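Local coordinates for nitrate transport protein (Parabacteroides distasonis, PDB 3HN0) that probably acts as the solute-binding component of an ABC transporter, possibly for nitrate or a related small compound, at residues V9-R13 / G14-I18; A58-M62 / I63-N67; G133-T136 / Q137-A141; I226-Q229 / G230-T233. All coordinates share one frame; numbering follows the deposited sequence.

Contact 1. Residues V9-R13 / G14-I18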
ATOM      1  N   VAL A   9      28.875   5.169  -0.772  1.00 12.23           N
ATOM      2  CA  VAL A   9      27.538   4.817  -0.339  1.00 10.53           C
ATOM      3  C   VAL A   9      27.629   3.933   0.885  1.00 13.08           C
ATOM      4  O   VAL A   9      28.117   2.817   0.798  1.00 12.95           O
ATOM      5  CB  VAL A   9      26.804   4.096  -1.426  1.00 11.89           C
ATOM      6  CG1 VAL A   9      25.351   3.848  -1.030  1.00 13.34           C
ATOM      7  CG2 VAL A   9      26.861   4.973  -2.717  1.00 15.39           C
ATOM      8  N   SER A  10      27.064   4.414   1.997  1.00 12.42           N
ATOM      9  CA  SER A  10      27.078   3.656   3.243  0.50 15.93           C
ATOM     10  C   SER A  10      25.692   3.086   3.440  1.00 19.08           C
ATOM     11  O   SER A  10      24.724   3.845   3.472  1.00 21.53           O
ATOM     12  CB  SER A  10      27.433   4.572   4.417  0.50 18.61           C
ATOM     13  OG  SER A  10      28.699   5.167   4.227  0.50 18.73           O
ATOM     14  N   VAL A  11      25.590   1.767   3.561  1.00 14.35           N
ATOM     15  CA  VAL A  11      24.311   1.115   3.747  1.00 15.15           C
ATOM     16  C   VAL A  11      24.284   0.521   5.187  1.00 20.31           C
ATOM     17  O   VAL A  11      25.113  -0.300   5.530  1.00 14.01           O
ATOM     18  CB  VAL A  11      24.058   0.078   2.669  1.00 17.23           C
ATOM     19  CG1 VAL A  11      22.691  -0.562   2.880  1.00 22.99           C
ATOM     20  CG2 VAL A  11      24.129   0.695   1.257  1.00 15.67           C
ATOM     21  N   LEU A  12      23.406   1.008   6.078  1.00 23.12           N
ATOM     22  CA  LEU A  12      23.289   0.360   7.408  1.00 25.63           C
ATOM     23  C   LEU A  12      22.992  -1.149   7.205  1.00 26.87           C
ATOM     24  O   LEU A  12      22.152  -1.513   6.417  1.00 22.96           O
ATOM     25  CB  LEU A  12      22.182   0.973   8.227  1.00 26.47           C
ATOM     26  CG  LEU A  12      21.991   0.410   9.639  1.00 30.37           C
ATOM     27  CD1 LEU A  12      23.244   0.498  10.427  1.00 25.39           C
ATOM     28  CD2 LEU A  12      20.855   1.200  10.318  1.00 27.56           C
ATOM     29  N   ARG A  13      23.732  -2.012   7.895  1.00 26.56           N
ATOM     30  CA  ARG A  13      23.526  -3.473   7.798  1.00 26.47           C
ATOM     31  C   ARG A  13      22.056  -3.856   7.918  1.00 26.31           C
ATOM     32  O   ARG A  13      21.354  -3.328   8.789  1.00 26.73           O
ATOM     33  CB  ARG A  13      24.312  -4.160   8.933  1.00 23.46           C
ATOM     34  CG  ARG A  13      24.288  -5.717   8.835  1.00 37.55           C
ATOM     35  CD  ARG A  13      25.333  -6.386   9.797  1.00 41.99           C
ATOM     36  NE  ARG A  13      26.723  -5.992   9.513  1.00 45.27           N
ATOM     37  CZ  ARG A  13      27.478  -6.479   8.514  1.00 44.68           C
ATOM     38  NH1 ARG A  13      26.999  -7.387   7.663  1.00 34.77           N
ATOM     39  NH2 ARG A  13      28.728  -6.041   8.349  1.00 38.37           N
ATOM     40  N   GLY A  14      21.599  -4.793   7.097  1.00 26.23           N
ATOM     41  CA  GLY A  14      20.177  -5.162   7.089  1.00 24.40           C
ATOM     42  C   GLY A  14      19.692  -5.431   5.701  1.00 23.34           C
ATOM     43  O   GLY A  14      20.502  -5.468   4.759  1.00 24.71           O
ATOM     44  N   PRO A  15      18.365  -5.518   5.513  1.00 21.40           N
ATOM     45  CA  PRO A  15      17.759  -5.791   4.205  1.00 21.44           C
ATOM     46  C   PRO A  15      17.865  -4.729   3.059  1.00 22.29           C
ATOM     47  O   PRO A  15      17.754  -5.051   1.866  1.00 20.17           O
ATOM     48  CB  PRO A  15      16.316  -6.098   4.562  1.00 26.93           C
ATOM     49  CG  PRO A  15      16.057  -5.415   5.829  1.00 20.42           C
ATOM     50  CD  PRO A  15      17.343  -5.347   6.580  1.00 25.09           C
ATOM     51  N   SER A  16      18.156  -3.470   3.406  1.00 16.96           N
ATOM     52  CA  SER A  16      18.376  -2.477   2.384  0.65 17.01           C
ATOM     53  C   SER A  16      19.578  -2.822   1.498  1.00 17.68           C
ATOM     54  O   SER A  16      19.584  -2.424   0.360  1.00 17.82           O
ATOM     55  CB  SER A  16      18.617  -1.114   3.009  0.65 18.10           C
ATOM     56  OG  SER A  16      19.847  -1.170   3.670  0.65 14.08           O
ATOM     57  N   VAL A  17      20.551  -3.613   2.003  1.00 14.38           N
ATOM     58  CA  VAL A  17      21.734  -3.980   1.180  1.00 13.61           C
ATOM     59  C   VAL A  17      21.263  -4.822  -0.002  1.00 13.88           C
ATOM     60  O   VAL A  17      21.865  -4.774  -1.094  1.00 14.40           O
ATOM     61  CB  VAL A  17      22.822  -4.686   1.955  1.00 12.52           C
ATOM     62  CG1 VAL A  17      22.372  -6.089   2.447  1.00 19.06           C
ATOM     63  CG2 VAL A  17      24.122  -4.751   1.135  1.00 15.00           C
ATOM     64  N   ILE A  18      20.120  -5.514   0.160  1.00 12.82           N
ATOM     65  CA  ILE A  18      19.609  -6.289  -0.955  1.00 11.63           C
ATOM     66  C   ILE A  18      19.272  -5.417  -2.174  1.00 12.24           C
ATOM     67  O   ILE A  18      19.555  -5.780  -3.321  1.00 14.57           O
ATOM     68  CB  ILE A  18      18.364  -7.153  -0.539  1.00 13.01           C
ATOM     69  CG1 ILE A  18      18.755  -8.114   0.576  1.00 13.65           C
ATOM     70  CG2 ILE A  18      17.797  -7.907  -1.795  1.00 15.96           C
ATOM     71  CD1 ILE A  18      17.536  -8.858   1.271  1.00 13.14           C
TER

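Contact 2. Residues A58-M62 / I63-N67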
ATOM      1  N   ALA A  58      23.867   7.746   2.169  1.00 12.35           N
ATOM      2  CA  ALA A  58      23.755   6.790   3.256  1.00 11.54           C
ATOM      3  C   ALA A  58      22.359   6.257   3.275  1.00 12.27           C
ATOM      4  O   ALA A  58      21.434   6.976   2.918  1.00 10.99           O
ATOM      5  CB  ALA A  58      24.084   7.449   4.610  1.00 13.40           C
ATOM      6  N   VAL A  59      22.187   5.032   3.761  0.65  9.96           N
ATOM      7  CA  VAL A  59      20.891   4.431   3.815  0.65 11.28           C
ATOM      8  C   VAL A  59      20.668   4.025   5.275  0.65 12.38           C
ATOM      9  O   VAL A  59      21.448   3.209   5.800  0.65 14.63           O
ATOM     10  CB  VAL A  59      20.845   3.190   2.870  0.65  9.25           C
ATOM     11  CG1 VAL A  59      19.418   2.646   2.802  0.65  9.93           C
ATOM     12  CG2 VAL A  59      21.381   3.557   1.453  0.65 10.39           C
ATOM     13  N   LEU A  60      19.650   4.617   5.930  0.75 13.61           N
ATOM     14  CA  LEU A  60      19.413   4.453   7.365  0.75 16.13           C
ATOM     15  C   LEU A  60      17.965   4.760   7.649  0.75 14.34           C
ATOM     16  O   LEU A  60      17.212   5.223   6.769  0.75 11.63           O
ATOM     17  CB  LEU A  60      20.350   5.337   8.226  0.75 16.34           C
ATOM     18  CG  LEU A  60      20.083   6.866   8.284  0.75 18.14           C
ATOM     19  CD1 LEU A  60      21.185   7.496   9.068  0.75 16.30           C
ATOM     20  CD2 LEU A  60      20.012   7.545   6.916  0.75 21.37           C
ATOM     21  N   PRO A  61      17.550   4.515   8.885  1.00 13.09           N
ATOM     22  CA  PRO A  61      16.129   4.629   9.140  1.00 13.05           C
ATOM     23  C   PRO A  61      15.643   6.046   8.870  1.00 12.68           C
ATOM     24  O   PRO A  61      16.372   7.039   9.115  1.00 11.27           O
ATOM     25  CB  PRO A  61      16.015   4.289  10.614  1.00 14.99           C
ATOM     26  CG  PRO A  61      17.128   3.306  10.840  1.00 16.75           C
ATOM     27  CD  PRO A  61      18.253   3.910  10.032  1.00 16.64           C
HETATM   28  N   MSE A  62      14.428   6.115   8.325  1.00 12.88           N
HETATM   29  CA  MSE A  62      13.788   7.402   8.044  1.00 10.42           C
HETATM   30  C   MSE A  62      13.742   8.296   9.284  1.00 12.28           C
HETATM   31  O   MSE A  62      13.946   9.519   9.173  1.00 11.73           O
HETATM   32  CB  MSE A  62      12.373   7.187   7.474  1.00 11.21           C
HETATM   33  CG  MSE A  62      11.640   8.373   7.015  1.00 11.86           C
HETATM   34 SE   MSE A  62      12.416   9.342   5.586  0.75  7.13          SE
HETATM   35  CE  MSE A  62      12.050   7.990   4.250  1.00 13.50           C
ATOM     36  N   ILE A  63      13.492   7.726  10.461  1.00 12.96           N
ATOM     37  CA  ILE A  63      13.441   8.613  11.672  1.00 14.87           C
ATOM     38  C   ILE A  63      14.803   9.293  11.902  1.00 13.66           C
ATOM     39  O   ILE A  63      14.869  10.461  12.241  1.00 13.45           O
ATOM     40  CB  ILE A  63      12.867   7.913  12.935  1.00 13.30           C
ATOM     41  CG1 ILE A  63      13.706   6.737  13.393  1.00 16.17           C
ATOM     42  CG2 ILE A  63      11.416   7.387  12.637  1.00 10.93           C
ATOM     43  CD1 ILE A  63      13.294   6.261  14.819  1.00 14.26           C
ATOM     44  N   ASN A  64      15.900   8.574  11.666  1.00 10.72           N
ATOM     45  CA  ASN A  64      17.222   9.178  11.802  1.00 10.56           C
ATOM     46  C   ASN A  64      17.425  10.252  10.795  1.00 11.10           C
ATOM     47  O   ASN A  64      18.029  11.287  11.080  1.00 12.15           O
ATOM     48  CB  ASN A  64      18.352   8.137  11.672  1.00 12.07           C
ATOM     49  CG  ASN A  64      18.325   7.087  12.791  1.00 15.22           C
ATOM     50  OD1 ASN A  64      17.428   6.244  12.819  1.00 19.04           O
ATOM     51  ND2 ASN A  64      19.301   7.132  13.694  1.00 14.80           N
ATOM     52  N   ALA A  65      16.970  10.007   9.579  1.00 12.69           N
ATOM     53  CA  ALA A  65      17.125  10.985   8.504  1.00 14.06           C
ATOM     54  C   ALA A  65      16.407  12.277   8.885  1.00 12.30           C
ATOM     55  O   ALA A  65      16.978  13.393   8.833  1.00 12.40           O
ATOM     56  CB  ALA A  65      16.596  10.390   7.174  1.00 14.26           C
ATOM     57  N   ALA A  66      15.182  12.137   9.365  1.00 11.16           N
ATOM     58  CA  ALA A  66      14.419  13.285   9.819  1.00 10.04           C
ATOM     59  C   ALA A  66      15.094  14.061  10.938  1.00 11.36           C
ATOM     60  O   ALA A  66      15.146  15.304  10.909  1.00 11.93           O
ATOM     61  CB  ALA A  66      13.017  12.864  10.235  1.00  8.98           C
ATOM     62  N   ASN A  67      15.572  13.341  11.940  1.00 10.83           N
ATOM     63  CA  ASN A  67      16.254  13.935  13.079  1.00 12.38           C
ATOM     64  C   ASN A  67      17.503  14.680  12.644  1.00 10.23           C
ATOM     65  O   ASN A  67      17.682  15.846  12.950  1.00 12.64           O
ATOM     66  CB  ASN A  67      16.630  12.846  14.090  1.00 12.21           C
ATOM     67  CG  ASN A  67      17.163  13.446  15.377  1.00 18.34           C
ATOM     68  OD1 ASN A  67      16.563  14.350  15.930  1.00 18.27           O
ATOM     69  ND2 ASN A  67      18.303  12.965  15.834  1.00 21.28           N
TER

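Contact 3. Residues G133-T136 / Q137-A141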
ATOM      1  N   GLY A 133      18.558 -10.303  16.125  1.00 16.85           N
ATOM      2  CA  GLY A 133      19.349 -11.531  16.271  1.00 17.37           C
ATOM      3  C   GLY A 133      19.093 -12.201  17.610  1.00 16.13           C
ATOM      4  O   GLY A 133      19.005 -13.422  17.696  1.00 15.04           O
ATOM      5  N   GLU A 134      18.941 -11.384  18.656  1.00 14.45           N
ATOM      6  CA  GLU A 134      18.679 -11.889  19.989  1.00 12.93           C
ATOM      7  C   GLU A 134      17.287 -12.491  20.118  1.00 15.25           C
ATOM      8  O   GLU A 134      17.127 -13.536  20.763  1.00 14.46           O
ATOM      9  CB  GLU A 134      18.838 -10.808  21.033  1.00 14.95           C
ATOM     10  CG  GLU A 134      20.360 -10.530  21.314  1.00 16.12           C
ATOM     11  CD  GLU A 134      20.595  -9.220  22.062  1.00 27.77           C
ATOM     12  OE1 GLU A 134      19.722  -8.341  22.049  1.00 27.09           O
ATOM     13  OE2 GLU A 134      21.687  -9.058  22.649  1.00 43.14           O
ATOM     14  N   ILE A 135      16.314 -11.819  19.521  1.00 15.08           N
ATOM     15  CA  ILE A 135      14.939 -12.326  19.424  1.00 15.36           C
ATOM     16  C   ILE A 135      14.913 -13.667  18.695  1.00 13.09           C
ATOM     17  O   ILE A 135      14.227 -14.585  19.136  1.00 11.56           O
ATOM     18  CB  ILE A 135      13.982 -11.340  18.750  1.00 19.81           C
ATOM     19  CG1 ILE A 135      13.706 -10.169  19.715  1.00 20.20           C
ATOM     20  CG2 ILE A 135      12.621 -12.047  18.381  1.00 16.47           C
ATOM     21  CD1 ILE A 135      12.761  -9.154  19.217  1.00 29.97           C
ATOM     22  N   THR A 136      15.657 -13.774  17.596  1.00 12.72           N
ATOM     23  CA  THR A 136      15.682 -15.025  16.808  1.00 12.66           C
ATOM     24  C   THR A 136      16.192 -16.159  17.690  1.00 13.56           C
ATOM     25  O   THR A 136      15.620 -17.246  17.754  1.00 10.28           O
ATOM     26  CB  THR A 136      16.565 -14.869  15.549  1.00 14.67           C
ATOM     27  OG1 THR A 136      16.037 -13.806  14.720  1.00 16.11           O
ATOM     28  CG2 THR A 136      16.609 -16.178  14.749  1.00 14.62           C
ATOM     29  N   GLN A 137      17.293 -15.903  18.380  1.00 13.62           N
ATOM     30  CA  GLN A 137      17.846 -16.898  19.264  1.00 11.01           C
ATOM     31  C   GLN A 137      16.844 -17.267  20.373  1.00  8.03           C
ATOM     32  O   GLN A 137      16.731 -18.432  20.746  1.00 10.79           O
ATOM     33  CB  GLN A 137      19.159 -16.331  19.826  1.00 13.25           C
ATOM     34  CG  GLN A 137      19.789 -17.188  20.784  1.00 18.36           C
ATOM     35  CD  GLN A 137      20.020 -18.509  20.185  1.00 19.16           C
ATOM     36  OE1 GLN A 137      20.381 -18.597  18.999  1.00 31.97           O
ATOM     37  NE2 GLN A 137      19.743 -19.563  20.948  1.00 19.47           N
ATOM     38  N   GLY A 138      16.162 -16.271  20.953  1.00  8.89           N
ATOM     39  CA  GLY A 138      15.141 -16.496  21.960  1.00  9.49           C
ATOM     40  C   GLY A 138      14.022 -17.390  21.437  1.00  7.85           C
ATOM     41  O   GLY A 138      13.525 -18.241  22.147  1.00  8.12           O
ATOM     42  N   ILE A 139      13.658 -17.222  20.180  1.00  9.67           N
ATOM     43  CA  ILE A 139      12.625 -18.094  19.594  1.00 10.68           C
ATOM     44  C   ILE A 139      13.153 -19.546  19.557  1.00  9.14           C
ATOM     45  O   ILE A 139      12.513 -20.472  20.053  1.00  9.59           O
ATOM     46  CB  ILE A 139      12.241 -17.648  18.147  1.00  9.47           C
ATOM     47  CG1 ILE A 139      11.528 -16.312  18.167  1.00  9.96           C
ATOM     48  CG2 ILE A 139      11.362 -18.764  17.467  1.00 10.49           C
ATOM     49  CD1 ILE A 139      11.265 -15.668  16.797  1.00 13.06           C
ATOM     50  N   LEU A 140      14.365 -19.693  19.030  1.00 10.14           N
ATOM     51  CA  LEU A 140      14.963 -20.999  18.851  1.00 10.69           C
ATOM     52  C   LEU A 140      15.283 -21.725  20.166  1.00  9.37           C
ATOM     53  O   LEU A 140      15.219 -22.938  20.238  1.00 11.15           O
ATOM     54  CB  LEU A 140      16.200 -20.906  17.938  1.00  7.93           C
ATOM     55  CG  LEU A 140      15.885 -20.337  16.565  1.00 13.35           C
ATOM     56  CD1 LEU A 140      17.127 -20.393  15.674  1.00 16.36           C
ATOM     57  CD2 LEU A 140      14.705 -21.119  15.948  1.00 13.14           C
ATOM     58  N   ALA A 141      15.552 -20.960  21.217  1.00  7.35           N
ATOM     59  CA  ALA A 141      15.836 -21.527  22.518  1.00  6.40           C
ATOM     60  C   ALA A 141      14.566 -21.871  23.289  1.00  6.78           C
ATOM     61  O   ALA A 141      14.639 -22.504  24.285  1.00  6.47           O
ATOM     62  CB  ALA A 141      16.675 -20.564  23.321  1.00  7.95           C
TER

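Contact 4. Residues I226-Q229 / G230-T233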
ATOM      1  N   ILE A 226      27.958 -10.796   2.716  1.00 16.23           N
ATOM      2  CA  ILE A 226      27.039  -9.885   3.329  1.00 16.41           C
ATOM      3  C   ILE A 226      26.085 -10.689   4.192  1.00 18.40           C
ATOM      4  O   ILE A 226      25.726 -10.273   5.280  1.00 17.90           O
ATOM      5  CB  ILE A 226      26.236  -9.070   2.273  1.00 18.09           C
ATOM      6  CG1 ILE A 226      27.172  -8.347   1.264  1.00 17.61           C
ATOM      7  CG2 ILE A 226      25.275  -8.084   2.959  1.00 16.95           C
ATOM      8  CD1 ILE A 226      28.158  -7.490   1.932  1.00 16.96           C
ATOM      9  N   PHE A 227      25.633 -11.830   3.677  1.00 17.51           N
ATOM     10  CA  PHE A 227      24.793 -12.739   4.454  1.00 16.56           C
ATOM     11  C   PHE A 227      25.379 -14.134   4.370  1.00 15.83           C
ATOM     12  O   PHE A 227      26.073 -14.495   3.407  1.00 17.09           O
ATOM     13  CB  PHE A 227      23.366 -12.776   3.903  1.00 13.50           C
ATOM     14  CG  PHE A 227      22.642 -11.446   3.984  1.00 16.30           C
ATOM     15  CD1 PHE A 227      22.225 -10.963   5.191  1.00 15.67           C
ATOM     16  CD2 PHE A 227      22.432 -10.694   2.841  1.00 13.37           C
ATOM     17  CE1 PHE A 227      21.577  -9.704   5.265  1.00 19.84           C
ATOM     18  CE2 PHE A 227      21.765  -9.459   2.882  1.00 16.85           C
ATOM     19  CZ  PHE A 227      21.345  -8.977   4.111  1.00 17.86           C
ATOM     20  N   ALA A 228      25.101 -14.925   5.398  1.00 18.18           N
ATOM     21  CA  ALA A 228      25.534 -16.306   5.430  1.00 15.63           C
ATOM     22  C   ALA A 228      24.840 -17.107   4.348  1.00 15.59           C
ATOM     23  O   ALA A 228      23.700 -16.797   3.932  1.00 15.31           O
ATOM     24  CB  ALA A 228      25.249 -16.941   6.829  1.00 17.10           C
ATOM     25  N   GLN A 229      25.522 -18.159   3.894  1.00 12.83           N
ATOM     26  CA  GLN A 229      25.004 -19.015   2.837  0.50 14.72           C
ATOM     27  C   GLN A 229      23.655 -19.607   3.279  1.00 14.19           C
ATOM     28  O   GLN A 229      23.558 -20.175   4.360  1.00 16.65           O
ATOM     29  CB  GLN A 229      26.008 -20.147   2.492  0.50 14.56           C
ATOM     30  CG  GLN A 229      26.422 -20.251   1.013  0.50 20.54           C
ATOM     31  CD  GLN A 229      27.609 -21.206   0.762  0.50 21.28           C
ATOM     32  OE1 GLN A 229      28.139 -21.830   1.686  0.50 19.24           O
ATOM     33  NE2 GLN A 229      28.020 -21.323  -0.506  0.50 15.45           N
ATOM     34  N   GLY A 230      22.630 -19.486   2.440  1.00 14.43           N
ATOM     35  CA  GLY A 230      21.310 -20.034   2.778  1.00 16.93           C
ATOM     36  C   GLY A 230      20.460 -19.199   3.736  1.00 15.55           C
ATOM     37  O   GLY A 230      19.309 -19.563   3.982  1.00 18.88           O
ATOM     38  N   ALA A 231      20.971 -18.066   4.242  1.00 13.43           N
ATOM     39  CA  ALA A 231      20.163 -17.216   5.113  1.00 14.05           C
ATOM     40  C   ALA A 231      18.921 -16.621   4.385  1.00 15.97           C
ATOM     41  O   ALA A 231      17.801 -16.662   4.891  1.00 17.24           O
ATOM     42  CB  ALA A 231      21.021 -16.116   5.713  1.00 16.53           C
ATOM     43  N   LEU A 232      19.130 -16.094   3.186  1.00 14.84           N
ATOM     44  CA  LEU A 232      18.055 -15.574   2.365  1.00 14.59           C
ATOM     45  C   LEU A 232      17.622 -16.596   1.314  1.00 13.33           C
ATOM     46  O   LEU A 232      18.456 -17.370   0.780  1.00 13.12           O
ATOM     47  CB  LEU A 232      18.495 -14.326   1.636  1.00 12.84           C
ATOM     48  CG  LEU A 232      18.874 -13.054   2.404  1.00 17.39           C
ATOM     49  CD1 LEU A 232      19.373 -12.043   1.399  1.00 18.73           C
ATOM     50  CD2 LEU A 232      17.675 -12.500   3.140  1.00 15.97           C
ATOM     51  N   THR A 233      16.322 -16.556   0.993  1.00 14.68           N
ATOM     52  CA  THR A 233      15.750 -17.283  -0.116  1.00 15.51           C
ATOM     53  C   THR A 233      14.938 -16.275  -0.979  1.00 14.81           C
ATOM     54  O   THR A 233      14.744 -15.123  -0.568  1.00 12.98           O
ATOM     55  CB  THR A 233      14.794 -18.403   0.368  1.00 15.52           C
ATOM     56  OG1 THR A 233      13.604 -17.807   0.892  1.00 19.97           O
ATOM     57  CG2 THR A 233      15.474 -19.308   1.387  1.00 20.08           C
TER
HETATM   58  O   HOH W   1      21.880 -15.820   2.012  1.00 12.34           O

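Contact 1. Residues V9-R13 / G14-I18
Val11, near the end of strand 6-12, meets Ser16 and Val17 across a strand-turn-helix connection: the chain leaves the mixed sheet, bends through Arg13 and Gly14, and enters a short, weakly bonded helix, 16-19. On the strand side of the turn, Arg13 points away from 14-18, and its NE forms a salt bridge with Asp41. At Gly14 the backbone takes phi 142° and psi -167°, a conformation suited to a residue without a side chain. Its N lies 3.4 Å from Leu12 O, but the angle is too poor for a hydrogen bond. Gly14 O begins the helical pattern by accepting a weak bond from Val17 N at 3.3 Å. Pro15 follows with a firmer step, its O accepting from Ile18 N at 3.0 Å. Ser16 turns its side chain back toward the strand, with CB 4.1 Å from Val11 CG1. Its OG comes much nearer to that methyl, but Ser16 has two conformers, so this short approach is doubtful. Val17 stands beside the same methyl while its side chain packs on Val39, Ile226 and Phe227. The valine branch responsible can be identified: Val11 CG1 is opposite the backbone N (chi1 -179°), which places it beside the carbonyl carbon, on the side of the bend, where it lies 3.8 Å from Val17 N and 4.2 Å from Val17 CB.

Contact 2. Residues A58-M62 / I63-N67
Asn64 holds its CG beside its own backbone N (chi1 -64°), which lays the amide alongside the Pro61 ring, the two side chains pointing the same way. OD1 is then 3.3 Å from Pro61 CB and only slightly farther from CG and CD, while ND2 is hydrogen-bonded to Gln47 OE1, a bond consistent with OD1 being the end that faces the proline. Leu60, in the conformer given, brings CD1 to 3.9 Å from Asn64 CB. The helix starts at the same residues: Pro61 occupies the N-cap position, and its O accepts from Ala65 N, which lies in the carbonyl plane at 3.1 Å. One residue on, Met62 O (selenomethionine) takes Ala66 N at 2.9 Å, with a nearly straight N-H...O angle of 170°. The short axes of strand 58-61 and helix 63-67 make a measured angle of 105° and approach to 6.6 Å, in a beta-to-alpha connection of the alpha/beta domain. Helix 43-51 flanks the Leu60 and Asn64 side through Gln47 and Pro43; Ala65 rests on Ala185 and Val187 of strand 184-188; and Met62, Ile63 and Ala66 face Phe257, Ile261 and Leu258 of helix 251-264.

Contact 3. Residues G133-T136 / Q137-A141
Ile135 and Ile139 project one turn apart from helix 132-141, and the whole contact is the i to i+4 pattern of an alpha helix. The backbone supplies four successive hydrogen bonds. Gln137 N reaches Gly133 O at 3.1 Å, Gly138 N reaches Glu134 O at 2.9 Å, Ile139 N reaches Ile135 O at 2.9 Å, and Leu140 N reaches Thr136 O at 3.0 Å. The donors lie out of the acceptor carbonyl planes by amounts that fall steadily along the helix, from 28° at the first bond to 16° at the last. Among side-chain polar groups, Thr136 OG1 sits beside its own backbone N (chi1 -60°), a placement that turns it back to hydrogen-bond Ala132 O, so a buried hydroxyl is satisfied within the helix itself. Apolar contacts form the remaining group. Thr136 CG2 comes 4.3 Å from Leu140 CD1, and the residue packs on Phe153, Ile156 and Ala157 of helix 153-160. Both isoleucines lean on Leu149 of strand 146-149, whereas Glu134 and Gln137 are exposed; the buried side of the helix thus packs against strand 146-149, an outer strand of the three-stranded antiparallel sheet. Between the isoleucine side chains, which meet at a slant, the closest pair is Ile135 CG2 and Ile139 CD1, 4.2 Å apart.

Contact 4. Residues I226-Q229 / G230-T233
The Phe227 ring is covered on both faces toward its rim: Leu232 CG stands 4.3 Å above one face, and Ile226 CG2 stands 3.7 Å above the opposite one. Leu232 CD1 comes nearer than CG, 3.6 Å from Phe227 CD2, though it meets the ring obliquely. Between these residues the chain reverses through a type II beta turn from Ala228 to Ala231, in which Gly230 holds the third position with phi 79°. Closing it, Ala231 N donates to Ala228 O at 3.0 Å; the N-H...O angle is 163°, yet the donor rises 44° out of the carbonyl plane. A water links Ala228 O to a further backbone N, donating to Ala228 O at 2.8 Å and accepting from Leu232 N at 3.0 Å. At the ends of the turn, Ala231 CB lies 4.4 Å from Ala228 CB. Glu222 OE2 on helix 214-223 accepts a hydrogen bond from Gly230 N, and Thr233 occupies the N-cap position of helix 234-240. Chemically, Ala228 O is thus gripped by two donors, one peptide N-H and one water, so polar bonds hold the backbone of the turn while Phe227, Ala231 and Leu232 make the apolar contacts.

How the contacts relate
Contacts 1 and 2 sit on neighbouring strands of the mixed sheet, their centres 12 Å apart. Ser10 O to Val59 N, 2.8 Å, and Leu12 N to Val59 O, 3.0 Å, are probable hydrogen bonds joining them; after each strand the chain continues into a helix, directly in contact 2 and through residues 13-15 in contact 1. Contact 4 touches contact 1 by apolar packing: Val17 CG1 is 3.5 Å from Phe227 CE2, and Ile18 CD1 is 3.7 Å from Leu232 CD1. Contacts 2 and 4 do not touch, their centres 25 Å apart. Contact 3 stands off, its nearest atoms about 10 Å from contacts 1 and 4, beside the separate three-stranded sheet, consistent with a second lobe of a solute-binding protein.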